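Local coordinates for alpha-rhamnosidase (Dictyoglomus thermophilum, PDB 6I60), which probably hydrolyses terminal non-reducing alpha-L-rhamnose residues from alpha-L-rhamnosides, natural flavonoid glycosides among its likely substrates, at residues A[612-617]-A[813-818]; A[755-760]-A[805-810]; A[396-399]-A[405-408]. All coordinates share one frame; numbering follows the deposited sequence.

Contact 1: residues A[612-617]-A[813-818]; sequences DWCQPG and TGMNSH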
loop_
_atom_site.group_PDB
_atom_site.type_symbol
_atom_site.label_atom_id
_atom_site.label_comp_id
_atom_site.label_asym_id
_atom_site.label_seq_id
_atom_site.Cartn_x
_atom_site.Cartn_y
_atom_site.Cartn_z
ATOM N N ASP A 612 -4.636 13.241 -18.575
ATOM C CA ASP A 612 -4.155 14.119 -17.507
ATOM C C ASP A 612 -5.358 14.554 -16.673
ATOM O O ASP A 612 -5.928 15.633 -16.849
ATOM C CB ASP A 612 -3.406 15.313 -18.085
ATOM C CG ASP A 612 -2.321 15.824 -17.160
ATOM O OD1 ASP A 612 -1.933 15.091 -16.226
ATOM O OD2 ASP A 612 -1.854 16.964 -17.368
ATOM N N TRP A 613 -5.745 13.682 -15.745
ATOM C CA TRP A 613 -6.947 13.888 -14.948
ATOM C C TRP A 613 -6.778 15.064 -13.992
ATOM O O TRP A 613 -5.781 15.153 -13.266
ATOM C CB TRP A 613 -7.265 12.616 -14.162
ATOM C CG TRP A 613 -8.684 12.487 -13.700
ATOM C CD1 TRP A 613 -9.115 12.346 -12.413
ATOM C CD2 TRP A 613 -9.858 12.458 -14.520
ATOM N NE1 TRP A 613 -10.484 12.241 -12.379
ATOM C CE2 TRP A 613 -10.964 12.306 -13.660
ATOM C CE3 TRP A 613 -10.081 12.553 -15.895
ATOM C CZ2 TRP A 613 -12.272 12.241 -14.133
ATOM C CZ3 TRP A 613 -11.379 12.486 -16.363
ATOM C CH2 TRP A 613 -12.458 12.331 -15.484
ATOM N N CYS A 614 -7.757 15.970 -14.005
ATOM C CA CYS A 614 -7.872 17.057 -13.033
ATOM C C CYS A 614 -6.693 18.029 -13.121
ATOM O O CYS A 614 -5.927 18.214 -12.173
ATOM C CB CYS A 614 -8.027 16.504 -11.614
ATOM S SG CYS A 614 -9.590 15.654 -11.353
ATOM N N GLN A 615 -6.565 18.655 -14.287
ATOM C CA GLN A 615 -5.707 19.817 -14.411
ATOM C C GLN A 615 -6.379 21.003 -13.719
ATOM O O GLN A 615 -7.588 20.983 -13.480
ATOM C CB GLN A 615 -5.440 20.127 -15.883
ATOM C CG GLN A 615 -4.988 18.928 -16.703
ATOM C CD GLN A 615 -4.671 19.290 -18.143
ATOM O OE1 GLN A 615 -5.311 20.163 -18.733
ATOM N NE2 GLN A 615 -3.677 18.620 -18.717
ATOM N N PRO A 616 -5.613 22.035 -13.363
ATOM C CA PRO A 616 -6.210 23.187 -12.668
ATOM C C PRO A 616 -7.362 23.790 -13.459
ATOM O O PRO A 616 -7.205 24.199 -14.613
ATOM C CB PRO A 616 -5.037 24.165 -12.537
ATOM C CG PRO A 616 -3.838 23.296 -12.523
ATOM C CD PRO A 616 -4.144 22.143 -13.437
ATOM N N GLY A 617 -8.533 23.827 -12.828
ATOM C CA GLY A 617 -9.699 24.436 -13.434
ATOM C C GLY A 617 -10.445 23.556 -14.408
ATOM O O GLY A 617 -11.124 24.072 -15.301
ATOM N N THR A 813 -21.083 18.310 -3.289
ATOM C CA THR A 813 -21.127 16.976 -3.862
ATOM C C THR A 813 -20.447 16.970 -5.231
ATOM O O THR A 813 -20.161 18.013 -5.825
ATOM C CB THR A 813 -22.569 16.474 -3.970
ATOM O OG1 THR A 813 -22.612 15.330 -4.832
ATOM C CG2 THR A 813 -23.481 17.560 -4.519
ATOM N N GLY A 814 -20.186 15.772 -5.733
ATOM C CA GLY A 814 -19.355 15.629 -6.908
ATOM C C GLY A 814 -17.896 15.461 -6.537
ATOM O O GLY A 814 -17.506 15.459 -5.366
ATOM N N MET A 815 -17.068 15.320 -7.570
ATOM C CA MET A 815 -15.650 15.036 -7.379
ATOM C C MET A 815 -14.951 16.141 -6.597
ATOM O O MET A 815 -14.169 16.910 -7.163
ATOM C CB MET A 815 -14.967 14.832 -8.729
ATOM C CG MET A 815 -14.863 13.381 -9.148
ATOM S SD MET A 815 -14.072 13.184 -10.751
ATOM C CE MET A 815 -12.981 14.603 -10.781
ATOM N N ASN A 816 -15.217 16.216 -5.290
ATOM C CA ASN A 816 -14.673 17.256 -4.423
ATOM C C ASN A 816 -14.047 16.660 -3.167
ATOM O O ASN A 816 -14.011 17.314 -2.121
ATOM C CB ASN A 816 -15.754 18.266 -4.027
ATOM C CG ASN A 816 -16.398 18.946 -5.219
ATOM O OD1 ASN A 816 -15.796 19.064 -6.287
ATOM N ND2 ASN A 816 -17.627 19.418 -5.034
ATOM N N SER A 817 -13.559 15.424 -3.245
ATOM C CA SER A 817 -13.071 14.746 -2.052
ATOM C C SER A 817 -11.789 15.391 -1.537
ATOM O O SER A 817 -10.991 15.944 -2.300
ATOM C CB SER A 817 -12.826 13.266 -2.334
ATOM O OG SER A 817 -11.947 12.709 -1.370
ATOM N N HIS A 818 -11.594 15.304 -0.220
ATOM C CA HIS A 818 -10.486 15.963 0.461
ATOM C C HIS A 818 -9.475 14.975 1.034
ATOM O O HIS A 818 -8.745 15.318 1.970
ATOM C CB HIS A 818 -11.018 16.872 1.568
ATOM C CG HIS A 818 -11.481 18.210 1.083
ATOM N ND1 HIS A 818 -11.059 19.394 1.649
ATOM C CD2 HIS A 818 -12.328 18.551 0.083
ATOM C CE1 HIS A 818 -11.627 20.407 1.018
ATOM N NE2 HIS A 818 -12.402 19.923 0.065
#
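S817 OG hydrogen-bonds with both Q499 OE1 and H820 ND1, two residues after M815, which reaches across to W613 and C614. No hydrogen bond links 612-617 with 813-818; the meeting is one of sulfur, methyl and indole, and it buries 106 Å² in all. The backbones stay well apart, with the CA atoms of C614 and M815 9.8 Å from each other; the methionine side chain reaches across part of that gap, and C614 SG and the indole come to meet it. The methionine chain bends at chi3 (30°), and the methyl faces both partners: M815 CE lies 3.6 Å from C614 SG and 3.8 Å from W613 NE1. The sulfur makes the second half of the grip. M815 SD is 3.9 Å from W613 CZ2, and the line from SD to the centroid of the five-membered ring runs 75° off the ring normal, so this is a Met-aromatic contact made at the indole edge. Both segments are loops between helices of the six-hairpin glycosidase domain, whose family fold is an (alpha/alpha)6 barrel; helix 626-648 follows the first loop and helix 826-835 the second. W613 CG stands opposite the backbone N (chi1 -159°), a setting that brings the far end of the indole nearer to M815 than its CB direction alone would. With an alanine here, M815 SD and CE would probably lose the indole beside them and be left freer to turn, with C614 SG as the remaining neighbour across the contact. A triethylene glycol molecule, probably from the crystallisation liquor, lies about 3 Å from the W613 side chain.

Contact 2: residues A[755-760]-A[805-810]; sequences YHLDTG and ERWEKL
Two interhelical loops of the (alpha/alpha)6-barrel domain meet where the indole of W807 lies against L757 and the backbone of T759. Segment 755-760 leads directly into helix 761-773, while 805-810 belongs to the long connection between helices 792-797 and 826-835. The three touching residues are all buried, and the segments cover 134 Å² between them. One indole serves two different neighbours with its two rings. At the benzene end, L757 CD1 approaches W807 CH2 to 3.7 Å, an apolar contact that meets the ring obliquely. The leucine gets there through its second torsion: CD1 stands opposite CA (chi2 170°), so this branch extends toward the tryptophan. L757 also packs on T764, I767 and F768 of helix 761-773 and on F792 of helix 792-797, while W807 touches M795 of that last helix, so both residues of the pair also pack on helix 792-797. The T759 OG1 hydroxyl is hydrogen-bonded with T764 OG1 in the helix that follows, while the carbonyl of T759 faces the indole. Within 805-810, R806 and E808 form a long salt bridge: R806 NH2 and E808 OE1 are 3.6 Å apart, with the oxygen well out of the guanidinium plane, so charge rather than a directed N-H connects them. At the pyrrole end of W807 the polar contact is weak, though the oxygen lies at the ring edge and near its plane: W807 NE1 donates to T759 O over 3.4 Å, with the N-H...O angle bent to 143°.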
loop_
_atom_site.group_PDB
_atom_site.type_symbol
_atom_site.label_atom_id
_atom_site.label_comp_id
_atom_site.label_asym_id
_atom_site.label_seq_id
_atom_site.Cartn_x
_atom_site.Cartn_y
_atom_site.Cartn_z
ATOM N N TYR A 755 5.415 30.184 -11.814
ATOM C CA TYR A 755 5.826 29.045 -10.990
ATOM C C TYR A 755 4.615 28.350 -10.360
ATOM O O TYR A 755 4.484 28.249 -9.140
ATOM C CB TYR A 755 6.831 29.478 -9.918
ATOM C CG TYR A 755 8.094 30.094 -10.468
ATOM C CD1 TYR A 755 8.184 31.458 -10.689
ATOM C CD2 TYR A 755 9.201 29.308 -10.758
ATOM C CE1 TYR A 755 9.338 32.026 -11.187
ATOM C CE2 TYR A 755 10.360 29.865 -11.256
ATOM C CZ TYR A 755 10.424 31.224 -11.468
ATOM O OH TYR A 755 11.580 31.782 -11.965
ATOM N N HIS A 756 3.726 27.866 -11.222
ATOM C CA HIS A 756 2.541 27.152 -10.778
ATOM C C HIS A 756 2.288 25.974 -11.704
ATOM O O HIS A 756 2.548 26.043 -12.907
ATOM C CB HIS A 756 1.310 28.066 -10.736
ATOM C CG HIS A 756 1.255 28.953 -9.530
ATOM N ND1 HIS A 756 1.835 30.203 -9.498
ATOM C CD2 HIS A 756 0.686 28.771 -8.315
ATOM C CE1 HIS A 756 1.627 30.753 -8.315
ATOM N NE2 HIS A 756 0.931 29.905 -7.578
ATOM N N LEU A 757 1.779 24.888 -11.126
ATOM C CA LEU A 757 1.491 23.689 -11.900
ATOM C C LEU A 757 0.246 23.886 -12.755
ATOM O O LEU A 757 -0.781 24.376 -12.275
ATOM C CB LEU A 757 1.301 22.493 -10.968
ATOM C CG LEU A 757 2.545 21.964 -10.255
ATOM C CD1 LEU A 757 2.159 20.949 -9.198
ATOM C CD2 LEU A 757 3.510 21.355 -11.254
ATOM N N ASP A 758 0.342 23.508 -14.025
ATOM C CA ASP A 758 -0.789 23.473 -14.947
ATOM C C ASP A 758 -1.015 22.047 -15.436
ATOM O O ASP A 758 -1.359 21.809 -16.597
ATOM C CB ASP A 758 -0.566 24.427 -16.120
ATOM C CG ASP A 758 -1.857 24.789 -16.839
ATOM O OD1 ASP A 758 -2.943 24.653 -16.235
ATOM O OD2 ASP A 758 -1.785 25.212 -18.012
ATOM N N THR A 759 -0.821 21.080 -14.542
ATOM C CA THR A 759 -0.780 19.671 -14.905
ATOM C C THR A 759 -1.723 18.869 -14.021
ATOM O O THR A 759 -1.955 19.210 -12.858
ATOM C CB THR A 759 0.641 19.109 -14.775
ATOM O OG1 THR A 759 1.143 19.376 -13.459
ATOM C CG2 THR A 759 1.565 19.744 -15.803
ATOM N N GLY A 760 -2.255 17.788 -14.584
ATOM C CA GLY A 760 -3.105 16.875 -13.852
ATOM C C GLY A 760 -2.298 15.873 -13.050
ATOM O O GLY A 760 -1.128 16.088 -12.725
ATOM N N GLU A 805 -8.591 16.009 -3.975
ATOM C CA GLU A 805 -8.790 15.447 -5.305
ATOM C C GLU A 805 -8.583 16.493 -6.392
ATOM O O GLU A 805 -8.068 16.170 -7.469
ATOM C CB GLU A 805 -10.191 14.841 -5.407
ATOM C CG GLU A 805 -10.563 14.321 -6.785
ATOM C CD GLU A 805 -11.877 13.564 -6.783
ATOM O OE1 GLU A 805 -12.627 13.680 -5.792
ATOM O OE2 GLU A 805 -12.158 12.853 -7.771
ATOM N N ARG A 806 -8.955 17.743 -6.126
ATOM C CA ARG A 806 -8.847 18.825 -7.092
ATOM C C ARG A 806 -8.019 19.966 -6.515
ATOM O O ARG A 806 -7.939 20.141 -5.295
ATOM C CB ARG A 806 -10.229 19.343 -7.495
ATOM C CG ARG A 806 -11.314 18.283 -7.456
ATOM C CD ARG A 806 -11.437 17.585 -8.796
ATOM N NE ARG A 806 -11.380 18.541 -9.896
ATOM C CZ ARG A 806 -12.431 19.207 -10.361
ATOM N NH1 ARG A 806 -13.631 19.017 -9.828
ATOM N NH2 ARG A 806 -12.281 20.063 -11.362
ATOM N N TRP A 807 -7.402 20.743 -7.411
ATOM C CA TRP A 807 -6.621 21.895 -6.974
ATOM C C TRP A 807 -7.511 22.954 -6.335
ATOM O O TRP A 807 -7.117 23.595 -5.354
ATOM C CB TRP A 807 -5.852 22.487 -8.156
ATOM C CG TRP A 807 -4.837 21.562 -8.766
ATOM C CD1 TRP A 807 -4.927 20.925 -9.970
ATOM C CD2 TRP A 807 -3.572 21.184 -8.207
ATOM N NE1 TRP A 807 -3.800 20.170 -10.192
ATOM C CE2 TRP A 807 -2.953 20.312 -9.126
ATOM C CE3 TRP A 807 -2.904 21.495 -7.018
ATOM C CZ2 TRP A 807 -1.700 19.748 -8.893
ATOM C CZ3 TRP A 807 -1.658 20.934 -6.788
ATOM C CH2 TRP A 807 -1.070 20.070 -7.722
ATOM N N GLU A 808 -8.710 23.149 -6.874
ATOM C CA GLU A 808 -9.620 24.164 -6.365
ATOM C C GLU A 808 -10.269 23.703 -5.068
ATOM O O GLU A 808 -10.557 22.517 -4.887
ATOM C CB GLU A 808 -10.700 24.478 -7.401
ATOM C CG GLU A 808 -10.157 24.909 -8.753
ATOM C CD GLU A 808 -9.868 23.735 -9.673
ATOM O OE1 GLU A 808 -10.572 22.708 -9.576
ATOM O OE2 GLU A 808 -8.934 23.842 -10.494
ATOM N N LYS A 809 -10.498 24.651 -4.162
ATOM C CA LYS A 809 -11.212 24.360 -2.925
ATOM C C LYS A 809 -12.687 24.144 -3.242
ATOM O O LYS A 809 -13.396 25.087 -3.607
ATOM C CB LYS A 809 -11.024 25.495 -1.924
ATOM C CG LYS A 809 -11.934 25.409 -0.712
ATOM C CD LYS A 809 -11.159 25.619 0.577
ATOM C CE LYS A 809 -12.084 26.035 1.710
ATOM N NZ LYS A 809 -11.329 26.262 2.974
ATOM N N LEU A 810 -13.149 22.904 -3.115
ATOM C CA LEU A 810 -14.520 22.540 -3.443
ATOM C C LEU A 810 -15.107 21.722 -2.304
ATOM O O LEU A 810 -14.534 20.701 -1.910
ATOM C CB LEU A 810 -14.580 21.754 -4.754
ATOM C CG LEU A 810 -14.202 22.546 -6.007
ATOM C CD1 LEU A 810 -13.379 21.700 -6.958
ATOM C CD2 LEU A 810 -15.451 23.057 -6.694
#

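Contact 3: residues A[396-399]-A[405-408]; sequences LTYE and YSTN
L396 lays its CD1 methyl against the CG2 methyl of T407, and the two side chains cross at about a right angle. The separation of L396 CD1 and T407 CG2, 3.8 Å, is that of an ordinary van der Waals contact. The leucine CB points neither at the other segment nor away from it; the reach comes further out, where CD1 stands opposite CA (chi2 170°). On the threonine, CB is directed toward L396, and chi1 of 53° divides the work of its two branches: CG2 meets the leucine, while OG1 is left to hydrogen-bond E395 OE1, the residue just before the strand. A second, looser approach lies nearer the surface. Y398 OH and S406 OG are 3.6 Å apart, a proximity without a hydrogen bond, and the serine oxygen has its partner in N404 ND2 instead. Together the contacts bury 130 Å², with no hydrogen bond between 396-399 and 405-408. Residues 396-397 and 403-404 pair as antiparallel strands, with L396 and N404 joined by backbone hydrogen bonding, and beyond that pair the chain turns at once: 406-408 have helical backbone angles, and N408 N reaches Y405 O in a weak bond of 3.2 Å. Y405, whose CB points away from 396-399, makes a cation-pi contact with R392. The arrangement is that of a short two-stranded beta-hairpin (396-397 with 403-404) in the concanavalin-like domain, whose chain, after the second strand, turns so that T407 packs on L396.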
loop_
_atom_site.group_PDB
_atom_site.type_symbol
_atom_site.label_atom_id
_atom_site.label_comp_id
_atom_site.label_asym_id
_atom_site.label_seq_id
_atom_site.Cartn_x
_atom_site.Cartn_y
_atom_site.Cartn_z
ATOM N N LEU A 396 -15.397 17.956 6.260
ATOM C CA LEU A 396 -15.378 19.411 6.319
ATOM C C LEU A 396 -16.450 19.919 7.279
ATOM O O LEU A 396 -17.249 19.154 7.823
ATOM C CB LEU A 396 -15.572 20.007 4.922
ATOM C CG LEU A 396 -14.647 19.424 3.856
ATOM C CD1 LEU A 396 -15.054 19.881 2.464
ATOM C CD2 LEU A 396 -13.199 19.795 4.153
ATOM N N THR A 397 -16.459 21.234 7.477
ATOM C CA THR A 397 -17.404 21.888 8.367
ATOM C C THR A 397 -18.018 23.093 7.669
ATOM O O THR A 397 -17.522 23.566 6.643
ATOM C CB THR A 397 -16.733 22.331 9.676
ATOM O OG1 THR A 397 -17.719 22.875 10.560
ATOM C CG2 THR A 397 -15.674 23.392 9.397
ATOM N N TYR A 398 -19.114 23.583 8.239
ATOM C CA TYR A 398 -19.766 24.799 7.780
ATOM C C TYR A 398 -19.405 25.963 8.698
ATOM O O TYR A 398 -18.868 25.783 9.793
ATOM C CB TYR A 398 -21.285 24.611 7.722
ATOM C CG TYR A 398 -21.759 23.830 6.516
ATOM C CD1 TYR A 398 -21.218 24.063 5.257
ATOM C CD2 TYR A 398 -22.745 22.857 6.636
ATOM C CE1 TYR A 398 -21.648 23.350 4.152
ATOM C CE2 TYR A 398 -23.180 22.139 5.536
ATOM C CZ TYR A 398 -22.629 22.390 4.297
ATOM O OH TYR A 398 -23.057 21.679 3.200
ATOM N N GLU A 399 -19.713 27.175 8.232
ATOM C CA GLU A 399 -19.373 28.366 9.004
ATOM C C GLU A 399 -20.133 28.406 10.326
ATOM O O GLU A 399 -19.594 28.848 11.346
ATOM C CB GLU A 399 -19.659 29.621 8.179
ATOM C CG GLU A 399 -19.248 30.918 8.858
ATOM C CD GLU A 399 -19.157 32.081 7.889
ATOM O OE1 GLU A 399 -18.436 33.054 8.196
ATOM O OE2 GLU A 399 -19.807 32.023 6.823
ATOM N N TYR A 405 -21.326 17.099 5.109
ATOM C CA TYR A 405 -21.249 15.729 4.627
ATOM C C TYR A 405 -21.213 15.643 3.105
ATOM O O TYR A 405 -21.470 14.567 2.550
ATOM C CB TYR A 405 -22.426 14.916 5.169
ATOM C CG TYR A 405 -22.615 15.025 6.665
ATOM C CD1 TYR A 405 -21.840 14.272 7.538
ATOM C CD2 TYR A 405 -23.571 15.876 7.202
ATOM C CE1 TYR A 405 -22.011 14.365 8.907
ATOM C CE2 TYR A 405 -23.749 15.977 8.572
ATOM C CZ TYR A 405 -22.967 15.218 9.418
ATOM O OH TYR A 405 -23.138 15.315 10.779
ATOM N N SER A 406 -20.897 16.745 2.422
ATOM C CA SER A 406 -20.967 16.760 0.964
ATOM C C SER A 406 -19.932 15.830 0.343
ATOM O O SER A 406 -20.235 15.107 -0.614
ATOM C CB SER A 406 -20.784 18.186 0.443
ATOM O OG SER A 406 -21.723 19.073 1.024
ATOM N N THR A 407 -18.705 15.830 0.869
ATOM C CA THR A 407 -17.666 14.970 0.315
ATOM C C THR A 407 -17.993 13.490 0.480
ATOM O O THR A 407 -17.467 12.665 -0.276
ATOM C CB THR A 407 -16.313 15.280 0.964
ATOM O OG1 THR A 407 -16.436 15.223 2.391
ATOM C CG2 THR A 407 -15.835 16.665 0.558
ATOM N N ASN A 408 -18.848 13.136 1.445
ATOM C CA ASN A 408 -19.272 11.749 1.598
ATOM C C ASN A 408 -20.280 11.337 0.535
ATOM O O ASN A 408 -20.431 10.137 0.276
ATOM C CB ASN A 408 -19.868 11.521 2.991
ATOM C CG ASN A 408 -18.859 11.739 4.107
ATOM O OD1 ASN A 408 -17.720 12.140 3.864
ATOM N ND2 ASN A 408 -19.276 11.472 5.338
#

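How the contacts relate
Contacts 1 and 2 are neighbours in the glycosidase domain, their centres 8 Å apart, and are joined by a probable backbone hydrogen bond, S817 O with E805 N at 2.9 Å. G617 N and E808 OE2 also come together, but the geometry of that pair is doubtful. Contact 3 comes earlier in the chain and in the concanavalin-like domain, yet it abuts contact 1 (centres 16 Å apart): L396 and T407 pack on H818, and E395 OE1 accepts from H818 N. Contacts 2 and 3, with centres 20 Å apart, do not touch; 813-818 touches both, through S817 with E805 and H818 with L396.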